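PDB 1OYJ: probable glutathione S-transferase GSTU1 from Oryza sativa, which catalyses the conjugation of reduced glutathione to a wide range of exogenous and endogenous hydrophobic electrophiles. Local coordinates for residues L144-F154 and V190-C201. Sequence-based numbering, arbitrary orientation. Where two conformers were deposited one is given.
Sequences LEAELGDREFF and VAPRLAAWARRC
The indole of Trp197 lies between Phe154 and Cys201. Phe154 points an edge at one face, its CE2 standing 3.6 Å from Trp197 CE2, a T-shaped pair with planes at 83°. SG of Cys201, one turn on, lies over the rim of the opposite face, and Glu152 O sits at the indole edge. Leu148 CD1 covers a face of the Phe154 ring, while Leu194 CD1 meets its edge. Asp166, on helix 164-169, accepts the indole N-H. The guanidinium of Arg193 stacks flat on the carboxylate of Glu145, planes 5° apart. Glu145 OE1 lies 3.5 Å from Arg193 NH1, a salt bridge of charge with no N-H aimed at the oxygen. Glu145 is extended, CG anti to the backbone N (chi1 -162°), which carries OE1 to the start of helix 192-201. There Glu145 OE1 accepts Arg193 N at 3.0 Å, and a water joins OE2 to Val190 O. A glutamine in its place would probably leave the Arg193 guanidinium without its countercharge. Arg193 NH2 to Gly149 O (3.0 Å) and Arg200 NH1 to Glu152 O (2.7 Å) tie helix 192-201 to the loop after helix 127-148. Backbone N-H, stacked guanidinium and helix N-terminus probably stabilise the Glu145 anion.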
loop_
_atom_site.group_PDB
_atom_site.type_symbol
_atom_site.label_atom_id
_atom_site.label_comp_id
_atom_site.label_asym_id
_atom_site.label_seq_id
_atom_site.Cartn_x
_atom_site.Cartn_y
_atom_site.Cartn_z
ATOM N N LEU A 144 -16.823 4.723 -3.066
ATOM C CA LEU A 144 -16.745 4.446 -1.634
ATOM C C LEU A 144 -18.142 4.139 -1.095
ATOM O O LEU A 144 -18.404 3.153 -0.295
ATOM C CB LEU A 144 -16.024 5.537 -0.847
ATOM C CG LEU A 144 -14.531 5.516 -1.202
ATOM C CD1 LEU A 144 -13.909 6.848 -0.875
ATOM C CD2 LEU A 144 -13.790 4.269 -0.542
ATOM N N GLU A 145 -19.078 4.974 -1.521
ATOM C CA GLU A 145 -20.441 4.777 -1.071
ATOM C C GLU A 145 -20.954 3.388 -1.406
ATOM O O GLU A 145 -21.663 2.720 -0.553
ATOM C CB GLU A 145 -21.387 5.874 -1.654
ATOM C CG GLU A 145 -22.722 6.061 -0.971
ATOM C CD GLU A 145 -23.807 6.806 -1.845
ATOM O OE1 GLU A 145 -24.807 7.320 -1.257
ATOM O OE2 GLU A 145 -23.698 6.823 -3.121
ATOM N N ALA A 146 -20.719 2.998 -2.656
ATOM C CA ALA A 146 -21.121 1.684 -3.151
ATOM C C ALA A 146 -20.557 0.565 -2.290
ATOM O O ALA A 146 -21.264 -0.380 -1.964
ATOM C CB ALA A 146 -20.706 1.497 -4.635
ATOM N N GLU A 147 -19.302 0.704 -1.878
ATOM C CA GLU A 147 -18.721 -0.323 -1.043
ATOM C C GLU A 147 -19.312 -0.353 0.375
ATOM O O GLU A 147 -19.497 -1.451 0.963
ATOM C CB GLU A 147 -17.193 -0.120 -1.008
ATOM C CG GLU A 147 -16.471 -0.969 0.017
ATOM C CD GLU A 147 -16.670 -2.470 -0.176
ATOM O OE1 GLU A 147 -16.958 -2.914 -1.330
ATOM O OE2 GLU A 147 -16.408 -3.146 0.827
ATOM N N LEU A 148 -19.591 0.807 0.942
ATOM C CA LEU A 148 -20.252 0.889 2.230
ATOM C C LEU A 148 -21.652 0.224 2.241
ATOM O O LEU A 148 -22.065 -0.397 3.235
ATOM C CB LEU A 148 -20.409 2.344 2.663
ATOM C CG LEU A 148 -21.015 2.630 4.005
ATOM C CD1 LEU A 148 -20.233 1.912 5.163
ATOM C CD2 LEU A 148 -21.263 4.070 4.324
ATOM N N GLY A 149 -22.356 0.387 1.151
ATOM C CA GLY A 149 -23.656 -0.215 0.988
ATOM C C GLY A 149 -24.560 0.275 2.075
ATOM O O GLY A 149 -24.679 1.468 2.309
ATOM N N ASP A 150 -25.142 -0.660 2.794
ATOM C CA ASP A 150 -26.144 -0.331 3.765
ATOM C C ASP A 150 -25.561 -0.457 5.167
ATOM O O ASP A 150 -26.253 -0.323 6.112
ATOM C CB ASP A 150 -27.273 -1.291 3.489
ATOM C CG ASP A 150 -28.483 -1.016 4.269
ATOM O OD1 ASP A 150 -29.179 -1.932 4.749
ATOM O OD2 ASP A 150 -28.842 0.172 4.415
ATOM N N ARG A 151 -24.243 -0.650 5.291
ATOM C CA ARG A 151 -23.619 -0.816 6.612
ATOM C C ARG A 151 -23.424 0.529 7.355
ATOM O O ARG A 151 -23.481 1.603 6.766
ATOM C CB ARG A 151 -22.246 -1.477 6.447
ATOM C CG ARG A 151 -22.351 -2.770 5.633
ATOM C CD ARG A 151 -21.020 -3.488 5.387
ATOM N NE ARG A 151 -19.944 -2.667 4.865
ATOM C CZ ARG A 151 -19.100 -3.046 3.886
ATOM N NH1 ARG A 151 -19.221 -4.231 3.312
ATOM N NH2 ARG A 151 -18.151 -2.250 3.460
ATOM N N GLU A 152 -23.306 0.424 8.656
ATOM C CA GLU A 152 -23.100 1.550 9.546
ATOM C C GLU A 152 -21.606 1.963 9.375
ATOM O O GLU A 152 -21.309 3.159 9.208
ATOM C CB GLU A 152 -23.330 1.101 10.957
ATOM C CG GLU A 152 -23.420 2.281 11.905
ATOM C CD GLU A 152 -23.597 1.937 13.399
ATOM O OE1 GLU A 152 -23.514 0.757 13.816
ATOM O OE2 GLU A 152 -23.788 2.899 14.173
ATOM N N PHE A 153 -20.749 0.958 9.288
ATOM C CA PHE A 153 -19.294 1.180 9.086
ATOM C C PHE A 153 -18.717 0.316 7.955
ATOM O O PHE A 153 -19.262 -0.751 7.661
ATOM C CB PHE A 153 -18.503 0.849 10.368
ATOM C CG PHE A 153 -18.808 1.794 11.546
ATOM C CD1 PHE A 153 -18.272 3.118 11.617
ATOM C CD2 PHE A 153 -19.641 1.355 12.557
ATOM C CE1 PHE A 153 -18.610 3.908 12.689
ATOM C CE2 PHE A 153 -19.974 2.153 13.589
ATOM C CZ PHE A 153 -19.459 3.402 13.685
ATOM N N PHE A 154 -17.566 0.756 7.392
ATOM C CA PHE A 154 -16.888 -0.035 6.394
ATOM C C PHE A 154 -16.505 -1.335 6.971
ATOM O O PHE A 154 -16.593 -2.309 6.284
ATOM C CB PHE A 154 -15.664 0.659 5.744
ATOM C CG PHE A 154 -16.057 1.768 4.808
ATOM C CD1 PHE A 154 -16.260 1.539 3.468
ATOM C CD2 PHE A 154 -16.253 3.005 5.291
ATOM C CE1 PHE A 154 -16.708 2.487 2.614
ATOM C CE2 PHE A 154 -16.650 4.026 4.460
ATOM C CZ PHE A 154 -16.891 3.748 3.039
ATOM N N VAL A 190 -24.342 13.802 -4.144
ATOM C CA VAL A 190 -23.647 12.849 -4.919
ATOM C C VAL A 190 -23.595 11.502 -4.216
ATOM O O VAL A 190 -23.688 10.471 -4.860
ATOM C CB VAL A 190 -22.171 13.400 -5.121
ATOM C CG1 VAL A 190 -21.188 12.292 -5.194
ATOM C CG2 VAL A 190 -22.095 14.383 -6.357
ATOM N N ALA A 191 -23.409 11.492 -2.891
ATOM C CA ALA A 191 -23.249 10.228 -2.143
ATOM C C ALA A 191 -23.811 10.297 -0.703
ATOM O O ALA A 191 -23.081 10.252 0.296
ATOM C CB ALA A 191 -21.803 9.868 -2.121
ATOM N N PRO A 192 -25.131 10.428 -0.594
ATOM C CA PRO A 192 -25.806 10.675 0.686
ATOM C C PRO A 192 -25.433 9.667 1.794
ATOM O O PRO A 192 -25.271 10.047 2.933
ATOM C CB PRO A 192 -27.369 10.578 0.346
ATOM C CG PRO A 192 -27.425 10.010 -1.048
ATOM C CD PRO A 192 -26.070 10.195 -1.687
ATOM N N ARG A 193 -25.244 8.417 1.463
ATOM C CA ARG A 193 -24.880 7.440 2.476
ATOM C C ARG A 193 -23.444 7.621 2.965
ATOM O O ARG A 193 -23.171 7.340 4.139
ATOM C CB ARG A 193 -25.107 6.004 2.024
ATOM C CG ARG A 193 -26.579 5.570 2.093
ATOM C CD ARG A 193 -26.749 4.218 1.564
ATOM N NE ARG A 193 -26.737 4.351 0.120
ATOM C CZ ARG A 193 -25.867 3.847 -0.692
ATOM N NH1 ARG A 193 -25.995 4.125 -1.957
ATOM N NH2 ARG A 193 -24.885 3.109 -0.252
ATOM N N LEU A 194 -22.578 8.175 2.118
ATOM C CA LEU A 194 -21.236 8.455 2.596
ATOM C C LEU A 194 -21.254 9.676 3.530
ATOM O O LEU A 194 -20.595 9.701 4.554
ATOM C CB LEU A 194 -20.294 8.686 1.439
ATOM C CG LEU A 194 -18.823 8.757 1.779
ATOM C CD1 LEU A 194 -18.327 7.343 2.302
ATOM C CD2 LEU A 194 -17.979 9.206 0.632
ATOM N N ALA A 195 -22.086 10.636 3.187
ATOM C CA ALA A 195 -22.260 11.799 4.024
ATOM C C ALA A 195 -22.804 11.439 5.434
ATOM O O ALA A 195 -22.354 11.985 6.411
ATOM C CB ALA A 195 -23.195 12.821 3.319
ATOM N N ALA A 196 -23.733 10.476 5.481
ATOM C CA ALA A 196 -24.325 10.002 6.710
ATOM C C ALA A 196 -23.256 9.278 7.502
ATOM O O ALA A 196 -23.151 9.485 8.708
ATOM C CB ALA A 196 -25.488 9.016 6.393
ATOM N N TRP A 197 -22.457 8.474 6.794
ATOM C CA TRP A 197 -21.321 7.811 7.454
ATOM C C TRP A 197 -20.351 8.869 8.062
ATOM O O TRP A 197 -19.919 8.726 9.241
ATOM C CB TRP A 197 -20.576 6.861 6.509
ATOM C CG TRP A 197 -19.274 6.368 7.006
ATOM C CD1 TRP A 197 -19.027 5.272 7.762
ATOM C CD2 TRP A 197 -18.023 6.956 6.747
ATOM N NE1 TRP A 197 -17.683 5.192 8.026
ATOM C CE2 TRP A 197 -17.053 6.181 7.358
ATOM C CE3 TRP A 197 -17.633 8.025 5.969
ATOM C CZ2 TRP A 197 -15.718 6.503 7.334
ATOM C CZ3 TRP A 197 -16.340 8.310 5.870
ATOM C CH2 TRP A 197 -15.363 7.547 6.551
ATOM N N ALA A 198 -20.074 9.922 7.306
ATOM C CA ALA A 198 -19.163 10.963 7.822
ATOM C C ALA A 198 -19.782 11.622 9.086
ATOM O O ALA A 198 -19.122 11.831 10.091
ATOM C CB ALA A 198 -18.839 12.001 6.736
ATOM N N ARG A 199 -21.112 11.821 9.097
ATOM C CA ARG A 199 -21.752 12.461 10.280
ATOM C C ARG A 199 -21.680 11.516 11.505
ATOM O O ARG A 199 -21.387 11.927 12.630
ATOM C CB ARG A 199 -23.215 12.842 9.998
ATOM C CG ARG A 199 -23.382 14.031 9.133
ATOM C CD ARG A 199 -24.801 14.504 8.987
ATOM N NE ARG A 199 -25.755 13.477 8.557
ATOM C CZ ARG A 199 -26.063 13.227 7.292
ATOM N NH1 ARG A 199 -25.460 13.862 6.319
ATOM N NH2 ARG A 199 -26.974 12.342 6.995
ATOM N N ARG A 200 -21.929 10.231 11.281
ATOM C CA ARG A 200 -21.864 9.195 12.349
ATOM C C ARG A 200 -20.423 9.155 12.951
ATOM O O ARG A 200 -20.210 9.288 14.121
ATOM C CB ARG A 200 -22.189 7.851 11.678
ATOM C CG ARG A 200 -22.074 6.497 12.435
ATOM C CD ARG A 200 -22.782 5.281 11.593
ATOM N NE ARG A 200 -23.873 5.768 10.762
ATOM C CZ ARG A 200 -23.986 5.718 9.431
ATOM N NH1 ARG A 200 -23.183 5.036 8.640
ATOM N NH2 ARG A 200 -25.058 6.301 8.880
ATOM N N CYS A 201 -19.436 9.025 12.073
ATOM C CA CYS A 201 -18.074 9.023 12.521
ATOM C C CYS A 201 -17.754 10.312 13.325
ATOM O O CYS A 201 -17.005 10.263 14.308
ATOM C CB CYS A 201 -17.111 8.818 11.364
ATOM S SG CYS A 201 -17.209 7.131 10.641
HETATM O O HOH W 1 -24.868 8.270 -4.958
#